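PDB 7CIW: agmatine N-acetyltransferase from Drosophila melanogaster, which probably transfers an acyl group from an acyl-CoA to the amine of substrates such as agmatine or an arylalkylamine, as a member of the GNAT family. Local coordinates for residues 35-40 / 199-203. The protein carries 1 engineered substitution. Residues are numbered along the deposited sequence; the frame is centred on the assembly and turned at random.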
ATOM      1  N   PRO A  35       1.047   3.768   9.496  1.00 15.39           N
ATOM      2  CA  PRO A  35       2.069   3.603  10.550  1.00 17.42           C
ATOM      3  C   PRO A  35       3.506   3.930  10.146  1.00 18.48           C
ATOM      4  O   PRO A  35       4.215   4.526  10.963  1.00 20.54           O
ATOM      5  CB  PRO A  35       1.900   2.131  10.950  1.00 17.19           C
ATOM      6  CG  PRO A  35       0.427   1.892  10.772  1.00 16.69           C
ATOM      7  CD  PRO A  35       0.069   2.660   9.506  1.00 14.84           C
ATOM      8  N   LEU A  36       3.988   3.560   8.951  1.00 16.50           N
ATOM      9  CA  LEU A  36       5.373   3.932   8.618  1.00 15.84           C
ATOM     10  C   LEU A  36       5.526   5.441   8.497  1.00 17.60           C
ATOM     11  O   LEU A  36       6.534   6.006   8.941  1.00 17.91           O
ATOM     12  CB  LEU A  36       5.837   3.280   7.324  1.00 16.63           C
ATOM     13  CG  LEU A  36       5.692   1.771   7.216  1.00 14.37           C
ATOM     14  CD1 LEU A  36       6.450   1.280   5.971  1.00 18.52           C
ATOM     15  CD2 LEU A  36       6.206   1.109   8.487  1.00 16.68           C
ATOM     16  N   THR A  37       4.549   6.103   7.880  1.00 17.42           N
ATOM     17  CA  THR A  37       4.590   7.552   7.742  1.00 17.09           C
ATOM     18  C   THR A  37       4.448   8.240   9.094  1.00 16.46           C
ATOM     19  O   THR A  37       5.148   9.220   9.373  1.00 20.20           O
ATOM     20  CB  THR A  37       3.493   8.003   6.777  1.00 17.44           C
ATOM     21  OG1 THR A  37       3.452   7.104   5.664  1.00 18.22           O
ATOM     22  CG2 THR A  37       3.760   9.416   6.259  1.00 17.77           C
ATOM     23  N   ALA A  38       3.548   7.743   9.946  1.00 17.76           N
ATOM     24  CA  ALA A  38       3.368   8.337  11.265  1.00 18.42           C
ATOM     25  C   ALA A  38       4.536   8.028  12.185  1.00 21.63           C
ATOM     26  O   ALA A  38       4.755   8.758  13.158  1.00 26.17           O
ATOM     27  CB  ALA A  38       2.068   7.843  11.898  1.00 22.90           C
ATOM     28  N   GLY A  39       5.288   6.979  11.893  1.00 18.73           N
ATOM     29  CA  GLY A  39       6.402   6.550  12.714  1.00 19.02           C
ATOM     30  C   GLY A  39       7.754   7.079  12.294  1.00 20.46           C
ATOM     31  O   GLY A  39       8.775   6.656  12.845  1.00 20.80           O
ATOM     32  N   THR A  40       7.792   7.994  11.326  1.00 20.31           N
ATOM     33  CA  THR A  40       9.009   8.642  10.870  1.00 22.04           C
ATOM     34  C   THR A  40       8.760  10.144  10.850  1.00 21.69           C
ATOM     35  O   THR A  40       7.639  10.608  11.070  1.00 21.65           O
ATOM     36  CB  THR A  40       9.424   8.133   9.479  1.00 22.19           C
ATOM     37  OG1 THR A  40       8.280   8.142   8.615  1.00 19.57           O
ATOM     38  CG2 THR A  40       9.963   6.712   9.562  1.00 22.67           C
ATOM     39  N   VAL A 199      14.082   2.073  13.279  1.00 22.83           N
ATOM     40  CA  VAL A 199      13.762   2.897  12.115  1.00 21.49           C
ATOM     41  C   VAL A 199      12.362   3.490  12.243  1.00 22.88           C
ATOM     42  O   VAL A 199      12.173   4.709  12.156  1.00 27.39           O
ATOM     43  CB  VAL A 199      13.918   2.082  10.821  1.00 23.31           C
ATOM     44  CG1 VAL A 199      13.401   2.880   9.634  1.00 25.50           C
ATOM     45  CG2 VAL A 199      15.377   1.717  10.614  1.00 21.44           C
ATOM     46  N   ILE A 200      11.365   2.640  12.455  1.00 22.82           N
ATOM     47  CA  ILE A 200       9.969   3.053  12.487  1.00 21.59           C
ATOM     48  C   ILE A 200       9.474   2.936  13.916  1.00 16.19           C
ATOM     49  O   ILE A 200       9.628   1.880  14.540  1.00 18.04           O
ATOM     50  CB  ILE A 200       9.107   2.191  11.552  1.00 21.60           C
ATOM     51  CG1 ILE A 200       9.851   1.887  10.251  1.00 26.21           C
ATOM     52  CG2 ILE A 200       7.788   2.880  11.281  1.00 20.98           C
ATOM     53  CD1 ILE A 200       9.808   3.012   9.260  1.00 21.76           C
ATOM     54  N   ARG A 201       8.853   4.007  14.430  1.00 18.30           N
ATOM     55  CA  ARG A 201       8.198   3.983  15.738  1.00 17.19           C
ATOM     56  C   ARG A 201       6.743   4.411  15.586  1.00 16.37           C
ATOM     57  O   ARG A 201       6.399   5.579  15.818  1.00 17.26           O
ATOM     58  CB  ARG A 201       8.910   4.875  16.752  1.00 21.13           C
ATOM     59  CG  ARG A 201       8.563   4.495  18.194  1.00 29.94           C
ATOM     60  CD  ARG A 201       8.606   5.693  19.133  1.00 28.22           C
ATOM     61  NE  ARG A 201       9.928   5.870  19.718  1.00 32.40           N
ATOM     62  CZ  ARG A 201      10.373   7.023  20.207  1.00 29.31           C
ATOM     63  NH1 ARG A 201       9.595   8.099  20.174  1.00 24.67           N
ATOM     64  NH2 ARG A 201      11.596   7.100  20.724  1.00 34.14           N
ATOM     65  N   PRO A 202       5.862   3.498  15.194  1.00 20.22           N
ATOM     66  CA  PRO A 202       4.474   3.873  14.922  1.00 20.27           C
ATOM     67  C   PRO A 202       3.627   3.800  16.177  1.00 20.04           C
ATOM     68  O   PRO A 202       3.999   3.132  17.152  1.00 20.21           O
ATOM     69  CB  PRO A 202       4.026   2.826  13.891  1.00 20.00           C
ATOM     70  CG  PRO A 202       4.850   1.650  14.192  1.00 21.71           C
ATOM     71  CD  PRO A 202       6.150   2.112  14.793  1.00 20.40           C
ATOM     72  N   PRO A 203       2.474   4.464  16.182  1.00 23.20           N
ATOM     73  CA  PRO A 203       1.563   4.373  17.330  1.00 21.95           C
ATOM     74  C   PRO A 203       1.037   2.961  17.506  1.00 27.17           C
ATOM     75  O   PRO A 203       0.669   2.304  16.523  1.00 22.26           O
ATOM     76  CB  PRO A 203       0.425   5.336  16.957  1.00 26.41           C
ATOM     77  CG  PRO A 203       0.964   6.201  15.874  1.00 29.06           C
ATOM     78  CD  PRO A 203       1.986   5.384  15.144  1.00 24.74           C
TER
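Gly39 O accepts the hydrogen bond that joins the two segments, from Arg201 N at 3.1 Å, with an almost straight N-H...O angle of 178°. Just beside it, Gly39 CA sends a CA-H...O contact to Arg201 O, 3.3 Å away. Gly39 is the first residue past helix 35-38, and its CA comes within 4.0 Å of Pro202 N; a CB there would run into Ile200 CG2, Arg201 C and Pro202 N, and the two backbones meet where Gly39 has no side chain.

The apolar contacts spread from this point. With chi1 at -39°, Ile200 puts CG1 beside its backbone N and CG2 anti to it, which sets CG2 3.7 Å from Leu36 CD2 and sends CD1 to Thr40 CG2, also at 3.7 Å. Leu106 of helix 99-114 touches both Leu36 and Ile200. At the start of the helix Pro202 CB sits 3.4 Å from Pro35 O and packs against Pro35 CB; Ala38 CB meets Pro203 CD more loosely, at 4.1 Å.

In this GNAT fold the contact lays the loop between strands 181-187 and 208-215 against a short helix at the active site: Pro35 touches coenzyme A, and Leu36 and Thr37 line the acetylagmatine pocket.

A side-chain hydrogen bond within 35-40 turns back on the helix. Thr40 OG1 donates to Leu36 O at 2.8 Å, 17° off the carbonyl plane, and also pairs with Lys99 NZ. A valine in its place removes the hydroxyl and would probably leave Leu36 O without this donor and Lys99 NZ with one bonding partner fewer.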